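Local coordinates for MgGH51 (Meripilus giganteus, PDB 6ZPV), which hydrolyses alpha-L-arabinofuranosides as a family GH51 arabinofuranosidase, probably releasing terminal arabinofuranose from arabinose-containing plant polysaccharides, at residues Thr240-Asn245 with Pro255-Asp260; Gln39-Gln44 with Val264-Leu269; Asn232-Thr237 with Tyr293-Thr298; Gly19-Asp24 with Phe224-Gly229. One frame throughout, in Å; residues are numbered along the deposited sequence.

Contact 1. Residues Thr240-Asn245 with Pro255-Asp260; sequences TRWQWN and PGRVGD. With NAG (2-acetamido-2-deoxy-beta-D-glucopyranose), chain D; NAG (2-acetamido-2-deoxy-beta-D-glucopyranose), chain B.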
# COMPACT_ATOMS: atom_id res chain seq x y z
N THR A 240 5.52 -19.68 6.37
CA THR A 240 5.11 -18.76 5.31
C THR A 240 4.87 -17.33 5.80
O THR A 240 4.41 -16.50 5.00
CB THR A 240 3.93 -19.29 4.49
OG1 THR A 240 2.84 -19.58 5.38
CG2 THR A 240 4.31 -20.51 3.65
N ARG A 241 5.24 -17.04 7.04
CA ARG A 241 5.13 -15.68 7.57
C ARG A 241 6.04 -14.70 6.80
O ARG A 241 7.02 -15.09 6.17
CB ARG A 241 5.54 -15.71 9.05
CG ARG A 241 7.04 -15.87 9.28
CD ARG A 241 7.34 -16.16 10.75
NE ARG A 241 8.76 -16.18 11.06
CZ ARG A 241 9.61 -17.17 10.81
NH1 ARG A 241 9.17 -18.29 10.24
NH2 ARG A 241 10.90 -17.01 11.07
N TRP A 242 5.72 -13.42 6.92
CA TRP A 242 6.64 -12.39 6.40
C TRP A 242 7.89 -12.40 7.29
O TRP A 242 7.76 -12.42 8.52
CB TRP A 242 5.92 -11.05 6.38
CG TRP A 242 6.70 -9.91 5.80
CD1 TRP A 242 6.71 -9.51 4.50
CD2 TRP A 242 7.58 -9.01 6.49
NE1 TRP A 242 7.52 -8.45 4.32
CE2 TRP A 242 8.06 -8.09 5.51
CE3 TRP A 242 7.95 -8.82 7.82
CZ2 TRP A 242 8.91 -7.04 5.87
CZ3 TRP A 242 8.79 -7.78 8.14
CH2 TRP A 242 9.26 -6.88 7.18
N GLN A 243 9.07 -12.29 6.68
CA GLN A 243 10.37 -12.21 7.37
C GLN A 243 11.16 -11.06 6.84
O GLN A 243 11.48 -11.03 5.62
CB GLN A 243 11.18 -13.53 7.24
CG GLN A 243 10.51 -14.74 7.83
CD GLN A 243 11.45 -15.94 7.93
OE1 GLN A 243 12.55 -15.79 8.47
NE2 GLN A 243 11.02 -17.09 7.47
N TRP A 244 11.60 -10.15 7.69
CA TRP A 244 12.24 -8.92 7.21
C TRP A 244 13.52 -9.20 6.41
O TRP A 244 13.77 -8.53 5.39
CB TRP A 244 12.62 -8.01 8.43
CG TRP A 244 13.83 -8.41 9.21
CD1 TRP A 244 13.90 -9.34 10.21
CD2 TRP A 244 15.17 -7.95 8.98
NE1 TRP A 244 15.21 -9.52 10.59
CE2 TRP A 244 16.00 -8.70 9.85
CE3 TRP A 244 15.77 -7.07 8.06
CZ2 TRP A 244 17.40 -8.54 9.83
CZ3 TRP A 244 17.13 -6.96 8.04
CH2 TRP A 244 17.96 -7.68 8.92
N ASN A 245 14.32 -10.14 6.87
CA ASN A 245 15.66 -10.33 6.34
C ASN A 245 15.63 -10.95 4.94
O ASN A 245 16.55 -10.74 4.17
CB ASN A 245 16.53 -11.16 7.31
CG ASN A 245 15.81 -12.41 7.80
OD1 ASN A 245 14.73 -12.32 8.43
ND2 ASN A 245 16.40 -13.58 7.51
N PRO A 255 14.08 -14.83 -1.56
CA PRO A 255 13.39 -16.00 -2.09
C PRO A 255 11.95 -15.78 -2.47
O PRO A 255 11.37 -16.60 -3.22
CB PRO A 255 13.53 -17.04 -0.96
CG PRO A 255 13.62 -16.16 0.30
CD PRO A 255 14.48 -15.03 -0.17
N GLY A 256 11.33 -14.71 -1.97
CA GLY A 256 9.91 -14.53 -2.13
C GLY A 256 9.11 -15.41 -1.20
O GLY A 256 9.69 -16.30 -0.56
N ARG A 257 7.78 -15.23 -1.17
CA ARG A 257 6.92 -16.03 -0.31
C ARG A 257 5.53 -16.00 -0.90
O ARG A 257 5.11 -15.01 -1.52
CB ARG A 257 6.91 -15.53 1.15
CG ARG A 257 6.59 -14.05 1.34
CD ARG A 257 6.49 -13.69 2.81
NE ARG A 257 5.27 -14.17 3.45
CZ ARG A 257 4.17 -13.46 3.62
NH1 ARG A 257 4.02 -12.24 3.13
NH2 ARG A 257 3.17 -14.01 4.30
N VAL A 258 4.79 -17.06 -0.64
CA VAL A 258 3.35 -17.08 -0.90
C VAL A 258 2.68 -16.22 0.15
O VAL A 258 2.81 -16.50 1.33
CB VAL A 258 2.81 -18.50 -0.92
CG1 VAL A 258 1.29 -18.47 -1.13
CG2 VAL A 258 3.51 -19.34 -2.02
N GLY A 259 1.99 -15.17 -0.29
CA GLY A 259 1.27 -14.29 0.61
C GLY A 259 -0.12 -14.82 0.93
O GLY A 259 -0.44 -15.98 0.66
N ASP A 260 -0.94 -13.95 1.49
CA ASP A 260 -2.23 -14.38 2.02
C ASP A 260 -3.40 -14.03 1.11
O ASP A 260 -4.53 -14.15 1.55
CB ASP A 260 -2.19 -13.89 3.49
CG ASP A 260 -0.95 -14.59 4.34
OD1 ASP A 260 -0.96 -15.96 4.39
OD2 ASP A 260 0.12 -13.85 4.79
C1 NAG D . 15.80 -14.78 8.03
C2 NAG D . 16.29 -15.99 7.26
C3 NAG D . 15.83 -17.27 7.97
C4 NAG D . 16.28 -17.26 9.44
C5 NAG D . 15.77 -15.97 10.12
C6 NAG D . 16.27 -15.84 11.59
C7 NAG D . 16.71 -15.92 4.85
C8 NAG D . 16.13 -15.94 3.48
N2 NAG D . 15.85 -16.00 5.87
O3 NAG D . 16.36 -18.45 7.31
O4 NAG D . 15.67 -18.39 10.09
O5 NAG D . 16.31 -14.87 9.41
O6 NAG D . 15.73 -14.66 12.25
O7 NAG D . 17.88 -15.91 5.03
C1 NAG B . 16.58 -19.17 10.88
C2 NAG B . 15.77 -20.05 11.80
C3 NAG B . 16.74 -20.99 12.58
C4 NAG B . 17.73 -21.64 11.63
C5 NAG B . 18.39 -20.72 10.64
C6 NAG B . 19.27 -21.40 9.57
C7 NAG B . 13.81 -18.77 12.65
C8 NAG B . 13.28 -17.85 13.68
N2 NAG B . 15.08 -19.22 12.77
O3 NAG B . 16.00 -21.87 13.35
O4 NAG B . 18.78 -22.27 12.42
O5 NAG B . 17.34 -19.97 9.99
O6 NAG B . 18.31 -22.20 8.76
O7 NAG B . 13.08 -18.96 11.68

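Contact 2. Residues Gln39-Gln44 with Val264-Leu269; sequences QNRAFQ and VNTDGL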
# COMPACT_ATOMS: atom_id res chain seq x y z
N GLN A 39 5.75 -9.83 -14.50
CA GLN A 39 5.05 -10.69 -13.54
C GLN A 39 5.79 -12.04 -13.50
O GLN A 39 6.24 -12.53 -14.51
CB GLN A 39 3.57 -10.80 -13.88
CG GLN A 39 2.81 -11.69 -12.95
CD GLN A 39 1.31 -11.69 -13.14
OE1 GLN A 39 0.75 -11.22 -14.21
NE2 GLN A 39 0.62 -12.25 -12.21
N ASN A 40 5.89 -12.63 -12.32
CA ASN A 40 6.56 -13.93 -12.19
C ASN A 40 8.00 -13.82 -12.74
O ASN A 40 8.46 -14.70 -13.52
CB ASN A 40 5.73 -15.05 -12.85
CG ASN A 40 6.28 -16.45 -12.64
OD1 ASN A 40 6.98 -16.72 -11.64
ND2 ASN A 40 5.90 -17.37 -13.55
N ARG A 41 8.69 -12.77 -12.35
CA ARG A 41 9.96 -12.38 -12.98
C ARG A 41 11.10 -13.37 -12.74
O ARG A 41 12.05 -13.41 -13.52
CB ARG A 41 10.38 -11.00 -12.53
CG ARG A 41 10.86 -10.89 -11.08
CD ARG A 41 11.24 -9.47 -10.71
NE ARG A 41 11.66 -9.37 -9.34
CZ ARG A 41 11.88 -8.25 -8.68
NH1 ARG A 41 11.82 -7.08 -9.30
NH2 ARG A 41 12.20 -8.26 -7.39
N ALA A 42 11.02 -14.11 -11.64
CA ALA A 42 12.13 -14.99 -11.23
C ALA A 42 11.61 -16.35 -10.81
O ALA A 42 12.34 -17.12 -10.17
CB ALA A 42 12.94 -14.34 -10.14
N PHE A 43 10.40 -16.71 -11.22
CA PHE A 43 9.85 -18.06 -11.01
C PHE A 43 9.87 -18.39 -9.51
O PHE A 43 10.05 -19.56 -9.12
CB PHE A 43 10.61 -19.10 -11.85
CG PHE A 43 10.70 -18.63 -13.30
CD1 PHE A 43 9.62 -18.65 -14.14
CD2 PHE A 43 11.85 -18.01 -13.75
CE1 PHE A 43 9.67 -18.06 -15.40
CE2 PHE A 43 11.90 -17.42 -14.99
CZ PHE A 43 10.83 -17.43 -15.80
N GLN A 44 9.63 -17.40 -8.66
CA GLN A 44 9.70 -17.68 -7.23
C GLN A 44 8.46 -18.44 -6.77
O GLN A 44 7.31 -18.13 -7.12
CB GLN A 44 9.73 -16.36 -6.44
CG GLN A 44 11.09 -15.67 -6.54
CD GLN A 44 10.99 -14.19 -6.19
OE1 GLN A 44 10.36 -13.41 -6.94
NE2 GLN A 44 11.57 -13.75 -5.06
N VAL A 264 2.08 -15.17 -5.28
CA VAL A 264 3.48 -15.03 -4.83
C VAL A 264 3.86 -13.57 -4.69
O VAL A 264 3.62 -12.77 -5.60
CB VAL A 264 4.43 -15.76 -5.79
CG1 VAL A 264 5.86 -15.55 -5.43
CG2 VAL A 264 4.09 -17.24 -5.83
N ASN A 265 4.51 -13.25 -3.57
CA ASN A 265 5.21 -11.98 -3.40
C ASN A 265 6.68 -12.19 -3.72
O ASN A 265 7.32 -13.08 -3.20
CB ASN A 265 5.07 -11.48 -1.97
CG ASN A 265 3.73 -11.02 -1.50
OD1 ASN A 265 3.68 -10.24 -0.52
ND2 ASN A 265 2.62 -11.46 -2.10
N THR A 266 7.22 -11.29 -4.55
CA THR A 266 8.66 -11.33 -4.86
C THR A 266 9.51 -10.90 -3.67
O THR A 266 10.71 -11.25 -3.64
CB THR A 266 9.00 -10.42 -6.03
OG1 THR A 266 8.83 -9.03 -5.69
CG2 THR A 266 8.26 -10.76 -7.31
N ASP A 267 8.94 -10.08 -2.78
CA ASP A 267 9.68 -9.36 -1.72
C ASP A 267 10.67 -8.37 -2.32
O ASP A 267 11.55 -7.87 -1.59
CB ASP A 267 10.25 -10.31 -0.67
CG ASP A 267 9.21 -10.82 0.33
OD1 ASP A 267 8.18 -10.11 0.49
OD2 ASP A 267 9.48 -11.86 0.95
N GLY A 268 10.50 -8.00 -3.61
CA GLY A 268 11.22 -6.87 -4.15
C GLY A 268 10.85 -5.57 -3.48
O GLY A 268 11.69 -4.67 -3.39
N LEU A 269 9.60 -5.46 -3.07
CA LEU A 269 9.15 -4.37 -2.20
C LEU A 269 9.48 -4.83 -0.78
O LEU A 269 8.69 -5.55 -0.16
CB LEU A 269 7.68 -4.09 -2.38
CG LEU A 269 7.09 -3.01 -1.46
CD1 LEU A 269 7.79 -1.71 -1.64
CD2 LEU A 269 5.59 -2.88 -1.72
O HOH W 1 12.80 -9.77 -4.98

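Contact 3. Residues Asn232-Thr237 with Tyr293-Thr298; sequences NLEGQT and YSLGGT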
# COMPACT_ATOMS: atom_id res chain seq x y z
N ASN A 232 -1.30 -10.10 5.32
CA ASN A 232 -0.09 -10.52 4.58
C ASN A 232 1.15 -10.59 5.46
O ASN A 232 2.15 -11.17 5.03
CB ASN A 232 0.17 -9.58 3.40
CG ASN A 232 0.85 -10.26 2.23
OD1 ASN A 232 0.38 -11.32 1.78
ND2 ASN A 232 1.98 -9.70 1.79
N LEU A 233 1.13 -10.04 6.67
CA LEU A 233 2.22 -10.24 7.64
C LEU A 233 2.28 -11.68 8.12
O LEU A 233 3.36 -12.20 8.46
CB LEU A 233 1.93 -9.34 8.86
CG LEU A 233 2.86 -9.48 10.09
CD1 LEU A 233 4.24 -8.88 9.83
CD2 LEU A 233 2.20 -8.82 11.29
N GLU A 234 1.11 -12.29 8.33
CA GLU A 234 0.94 -13.44 9.20
C GLU A 234 1.41 -14.76 8.61
O GLU A 234 1.86 -15.65 9.38
CB GLU A 234 -0.49 -13.53 9.70
CG GLU A 234 -0.84 -12.41 10.68
CD GLU A 234 -2.30 -12.39 11.02
OE1 GLU A 234 -2.66 -13.06 12.09
OE2 GLU A 234 -3.11 -11.75 10.32
N GLY A 235 1.25 -14.93 7.29
CA GLY A 235 1.42 -16.27 6.71
C GLY A 235 0.25 -17.16 6.97
O GLY A 235 -0.58 -16.89 7.84
N GLN A 236 0.22 -18.27 6.25
CA GLN A 236 -0.74 -19.35 6.50
C GLN A 236 -0.23 -20.31 7.61
O GLN A 236 -1.04 -20.98 8.25
CB GLN A 236 -1.01 -20.08 5.19
CG GLN A 236 -2.06 -21.14 5.29
CD GLN A 236 -3.44 -20.62 5.68
OE1 GLN A 236 -3.85 -19.48 5.34
NE2 GLN A 236 -4.16 -21.44 6.43
N THR A 237 1.08 -20.39 7.72
CA THR A 237 1.82 -21.25 8.65
C THR A 237 3.01 -20.45 9.15
O THR A 237 3.38 -19.42 8.56
CB THR A 237 2.32 -22.51 7.92
OG1 THR A 237 3.19 -22.07 6.88
CG2 THR A 237 1.17 -23.38 7.43
N TYR A 293 1.73 -16.10 15.63
CA TYR A 293 0.45 -16.62 15.10
C TYR A 293 0.41 -16.52 13.60
O TYR A 293 0.86 -15.50 13.03
CB TYR A 293 -0.74 -15.88 15.75
CG TYR A 293 -2.07 -16.38 15.29
CD1 TYR A 293 -2.56 -17.60 15.72
CD2 TYR A 293 -2.87 -15.66 14.42
CE1 TYR A 293 -3.77 -18.08 15.27
CE2 TYR A 293 -4.09 -16.11 14.00
CZ TYR A 293 -4.56 -17.34 14.39
OH TYR A 293 -5.77 -17.83 14.03
N SER A 294 -0.16 -17.53 12.96
CA SER A 294 -0.42 -17.51 11.52
C SER A 294 -1.85 -17.93 11.24
O SER A 294 -2.54 -18.45 12.13
CB SER A 294 0.63 -18.35 10.78
OG SER A 294 0.64 -19.69 11.22
N LEU A 295 -2.29 -17.68 9.99
CA LEU A 295 -3.74 -17.63 9.73
C LEU A 295 -4.38 -19.02 9.68
O LEU A 295 -5.61 -19.07 9.79
CB LEU A 295 -3.99 -16.84 8.44
CG LEU A 295 -3.71 -15.35 8.59
CD1 LEU A 295 -3.53 -14.70 7.23
CD2 LEU A 295 -4.85 -14.67 9.34
N GLY A 296 -3.59 -20.09 9.61
CA GLY A 296 -4.16 -21.44 9.78
C GLY A 296 -4.48 -21.78 11.21
O GLY A 296 -4.98 -22.89 11.45
N GLY A 297 -4.32 -20.84 12.14
CA GLY A 297 -4.76 -21.05 13.52
C GLY A 297 -3.72 -21.49 14.50
O GLY A 297 -4.04 -21.61 15.70
N THR A 298 -2.47 -21.68 14.06
CA THR A 298 -1.40 -22.15 14.97
C THR A 298 -0.74 -20.99 15.69
O THR A 298 -0.18 -20.08 15.05
CB THR A 298 -0.36 -22.94 14.23
OG1 THR A 298 -1.01 -24.08 13.66
CG2 THR A 298 0.76 -23.43 15.08
O HOH W 2 -1.43 -21.48 11.39
O HOH W 3 -6.79 -20.74 7.37

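Contact 4. Residues Gly19-Asp24 with Phe224-Gly229; sequences GLMFED and FFRFPG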
# COMPACT_ATOMS: atom_id res chain seq x y z
N GLY A 19 -3.39 8.73 8.03
CA GLY A 19 -2.30 8.04 7.32
C GLY A 19 -2.81 6.90 6.51
O GLY A 19 -4.02 6.79 6.27
N LEU A 20 -1.90 6.02 6.10
CA LEU A 20 -2.18 4.95 5.15
C LEU A 20 -1.95 3.58 5.77
O LEU A 20 -1.08 3.40 6.64
CB LEU A 20 -1.24 5.08 3.95
CG LEU A 20 -1.20 6.43 3.25
CD1 LEU A 20 -0.31 6.35 2.03
CD2 LEU A 20 -2.57 6.94 2.88
N MET A 21 -2.73 2.61 5.30
CA MET A 21 -2.58 1.20 5.66
C MET A 21 -2.21 0.37 4.46
O MET A 21 -2.93 0.37 3.45
CB MET A 21 -3.85 0.63 6.31
CG MET A 21 -3.75 -0.80 6.78
SD MET A 21 -4.03 -2.03 5.47
CE MET A 21 -3.57 -3.55 6.25
N PHE A 22 -1.06 -0.33 4.52
CA PHE A 22 -0.57 -1.10 3.38
C PHE A 22 -0.30 -2.56 3.77
O PHE A 22 0.40 -2.86 4.73
CB PHE A 22 0.72 -0.46 2.84
CG PHE A 22 1.16 -1.12 1.53
CD1 PHE A 22 2.00 -2.22 1.53
CD2 PHE A 22 0.72 -0.66 0.32
CE1 PHE A 22 2.35 -2.84 0.34
CE2 PHE A 22 1.06 -1.28 -0.88
CZ PHE A 22 1.89 -2.37 -0.86
N GLU A 23 -0.75 -3.43 2.88
CA GLU A 23 -0.21 -4.77 2.72
C GLU A 23 -0.26 -5.04 1.22
O GLU A 23 -1.02 -4.37 0.52
CB GLU A 23 -1.05 -5.80 3.49
CG GLU A 23 -2.41 -6.08 2.83
CD GLU A 23 -3.28 -7.02 3.68
OE1 GLU A 23 -2.85 -8.17 3.95
OE2 GLU A 23 -4.37 -6.56 4.06
N ASP A 24 0.42 -6.09 0.76
CA ASP A 24 0.31 -6.50 -0.65
C ASP A 24 -0.99 -7.31 -0.78
O ASP A 24 -1.08 -8.48 -0.35
CB ASP A 24 1.54 -7.31 -1.09
CG ASP A 24 1.74 -7.25 -2.57
OD1 ASP A 24 0.74 -7.11 -3.33
OD2 ASP A 24 2.94 -7.31 -3.02
N PHE A 224 1.54 8.86 8.24
CA PHE A 224 2.13 7.58 8.62
C PHE A 224 1.75 6.55 7.58
O PHE A 224 0.85 6.71 6.76
CB PHE A 224 1.65 7.11 10.00
CG PHE A 224 0.20 6.73 10.08
CD1 PHE A 224 -0.26 5.49 9.63
CD2 PHE A 224 -0.74 7.64 10.54
CE1 PHE A 224 -1.58 5.15 9.62
CE2 PHE A 224 -2.09 7.29 10.56
CZ PHE A 224 -2.51 6.07 10.10
N PHE A 225 2.47 5.44 7.64
CA PHE A 225 2.29 4.28 6.75
C PHE A 225 2.39 3.01 7.60
O PHE A 225 3.48 2.68 8.11
CB PHE A 225 3.36 4.32 5.65
CG PHE A 225 3.16 3.41 4.48
CD1 PHE A 225 3.55 2.07 4.52
CD2 PHE A 225 2.67 3.86 3.28
CE1 PHE A 225 3.52 1.27 3.38
CE2 PHE A 225 2.64 3.08 2.15
CZ PHE A 225 3.09 1.77 2.19
N ARG A 226 1.27 2.33 7.79
CA ARG A 226 1.20 1.05 8.55
C ARG A 226 1.55 -0.09 7.59
O ARG A 226 0.99 -0.16 6.46
CB ARG A 226 -0.21 0.86 9.13
CG ARG A 226 -0.35 -0.37 9.97
CD ARG A 226 -1.81 -0.81 10.12
NE ARG A 226 -1.96 -2.03 10.91
CZ ARG A 226 -2.91 -2.94 10.71
NH1 ARG A 226 -3.90 -2.70 9.84
NH2 ARG A 226 -2.85 -4.10 11.36
N PHE A 227 2.47 -0.98 7.95
CA PHE A 227 2.96 -2.01 7.02
C PHE A 227 3.71 -3.05 7.83
O PHE A 227 4.15 -2.74 8.96
CB PHE A 227 3.88 -1.38 5.97
CG PHE A 227 5.30 -1.15 6.43
CD1 PHE A 227 5.58 -0.23 7.40
CD2 PHE A 227 6.31 -1.98 5.97
CE1 PHE A 227 6.86 -0.12 7.90
CE2 PHE A 227 7.58 -1.86 6.47
CZ PHE A 227 7.86 -0.94 7.46
N PRO A 228 3.99 -4.26 7.31
CA PRO A 228 3.59 -4.78 6.00
C PRO A 228 2.26 -5.52 6.01
O PRO A 228 1.88 -6.13 4.99
CB PRO A 228 4.74 -5.71 5.64
CG PRO A 228 5.11 -6.30 6.99
CD PRO A 228 5.01 -5.12 7.93
N GLY A 229 1.52 -5.45 7.11
CA GLY A 229 0.17 -5.98 7.16
C GLY A 229 -0.36 -5.87 8.56
O GLY A 229 0.36 -5.48 9.48
O HOH W 4 2.69 -7.00 2.51

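Contact 1. Residues Thr240-Asn245 with Pro255-Asp260
Arg257 reaches from a short antiparallel hairpin strand, 257-258, to the backbone of Thr240 in the long loop that follows barrel strand 224-227. It grips one carbonyl oxygen side-on with two nitrogens: NE and NH2 each donate to Thr240 O at 2.9 Å. The oxygen lies in the guanidinium plane, but the two donors meet it differently, NH2 in the carbonyl plane and NE well above it. The bend at chi3 (-75°) turns the guanidinium aside from the line of its chain and up to this carbonyl. Backbone covers both faces of the group, with Trp242 N 3.4 Å above one and Gly259 CA over the other. Arg257 NH1 lies at the edge of the Trp242 indole, near its plane, 3.9 Å from Trp242 CB; ring and guanidinium planes stand 86° apart.

The next shell holds the arginine in place. Its NH2 also makes a salt bridge of 3.1 Å to Asp260 OD2, met on the syn side but tilted out of the carboxylate plane and shared with Gly235 N, while NH1 is taken by Asn232 O. Farther along the loop the side chains turn to glycan. Arg241, held by Thr238 O and by a cation-pi contact with Trp290, donates from NH2 to O7 of the chain B sugar at 3.0 Å. The chain D sugar is N-linked, its C1 bonded to Asn245 ND2 at 1.4 Å.

Contact 2. Residues Gln39-Gln44 with Val264-Leu269
Gln44 meets Thr266 along most of its amide, and this is the tight part of the contact. NE2 donates to Thr266 O at 3.0 Å with an N-H...O angle of 152°, arriving somewhat tilted from the carbonyl plane. The other end of the amide rests on the same residue, Gln44 OE1 lying 3.4 Å from Thr266 CG2. Beside it, the two methyls of Val264 close on the Gln44 carbonyl, CG1 coming to 3.4 Å from Gln44 O; with CG1 anti to the backbone N (chi1 175°), CG2 also faces this oxygen.

The Arg41 side is looser and partly mediated by solvent. Its extended chain crosses Thr266 at about a right angle, and Arg41 NH2 comes no nearer to Gly268 CA than 3.7 Å. A water in the guanidinium plane fills in, accepting from Arg41 NH2 at 2.9 Å and donating to Thr266 O, so Thr266 O takes Gln44 directly and Arg41 through the water. Thr266 OG1 closes an ST turn by accepting from Gly268 N at 2.9 Å, and is also bonded to Asp30 OD1. Glu36 takes the charge of Arg41 in a salt bridge at NH1.

The contact fastens the 39-44 loop, packed through Arg41, Ala42 and Phe43 on strand 189-198 of a five-stranded antiparallel sheet, to the hairpin of strands 257-258 and 264-265 in the connection after barrel strand 224-227.

Contact 3. Residues Asn232-Thr237 with Tyr293-Thr298
Glu234 and Leu295 bury the most surface here, their side chains crossing at about a right angle. The aliphatic base of the glutamate lies against the isobutyl group, and farther out Leu295 CD2 sits 3.5 Å from Glu234 OE2. The other carboxylate oxygen points to a ring edge, with Glu234 OE1 3.5 Å from Tyr293 CD2. Asn350 ND2 supplies OE2 with its hydrogen bond. With an alanine here, Asn350 would probably lose this acceptor, and Leu295 and the tyrosine edge would have a gap beside them.

Both segments are loops that follow neighbouring strands of the (beta/alpha)8 barrel, 224-227 and 284-289, and they meet through a type I turn running from Ser294 to Gly297. Two successive turn amides bond to two successive carbonyls. Leu295 N reaches Gly235 O at 2.9 Å and nearly straight (168°), whereas Gly296 N comes to Gln236 O at 3.0 Å from above the carbonyl plane.

Gln236 bends at chi2 (63°), which folds its amide back over the turn until NE2 is 3.3 Å from Gly296 CA. A water links this amide to Leu295, accepting from Gln236 NE2 at 2.9 Å and donating to Leu295 O.

Contact 4. Residues Gly19-Asp24 with Phe224-Gly229
Leu20 and Phe225 pair in parallel, as do Met21 and Arg226, joining the first two strands of the (beta/alpha)8 barrel. Three backbone bonds form the ladder: Leu20 N to Phe224 O at 2.9 Å, Arg226 N to Leu20 O at 2.8 Å and almost straight, and Phe22 N to Arg226 O at 2.8 Å. There the ladder ends. Phe22 O receives only a CA-H...O contact across the pair, from Phe227 CA at 3.5 Å, as the chain turns into the cis peptide before Pro228.

Phe224 lays its ring face over Gly19 in a CH-pi contact, Gly19 CA being 3.4 Å from the ring centroid, because chi1 of 68° swings the ring back across the neighbouring strand. A serine here would probably leave this glycine backbone uncovered and open a gap beside Ala476 and Ser478 of strand 474-479. Phe22 and Phe225 run side by side on the other flank, their rings slid apart.

Arg226 lies alongside Met21, and its polar end is met by two acids, NH1 by Glu429 and NE by Glu347. Glu23 OE1 accepts from Asn232 N and Trp261 NE1. Past the ladder a water takes over, accepting from Asp24 N and donating to Pro228 O at 2.8 Å.

Contact 4 is the most central, wholly buried and built on strand ladder and aromatic packing; contacts 1 and 2 lie farther out but are largely buried, and contact 3, between two loops, is the most exposed. Contacts 1 and 3 share the long loop after strand 224-227, the strand that contact 4 pairs, and Asn232 ties them through Arg257 while also meeting Glu23 of contact 4. Contacts 1 and 2 hold the two strands of one small hairpin, paired through Arg257 and Asn265. Their chemistry follows their place: a charged grip on a carbonyl in contact 1, an amide and a bridging water in contact 2, and turn amides in contact 3, with Gln236, Thr237 and Gly296 exposed.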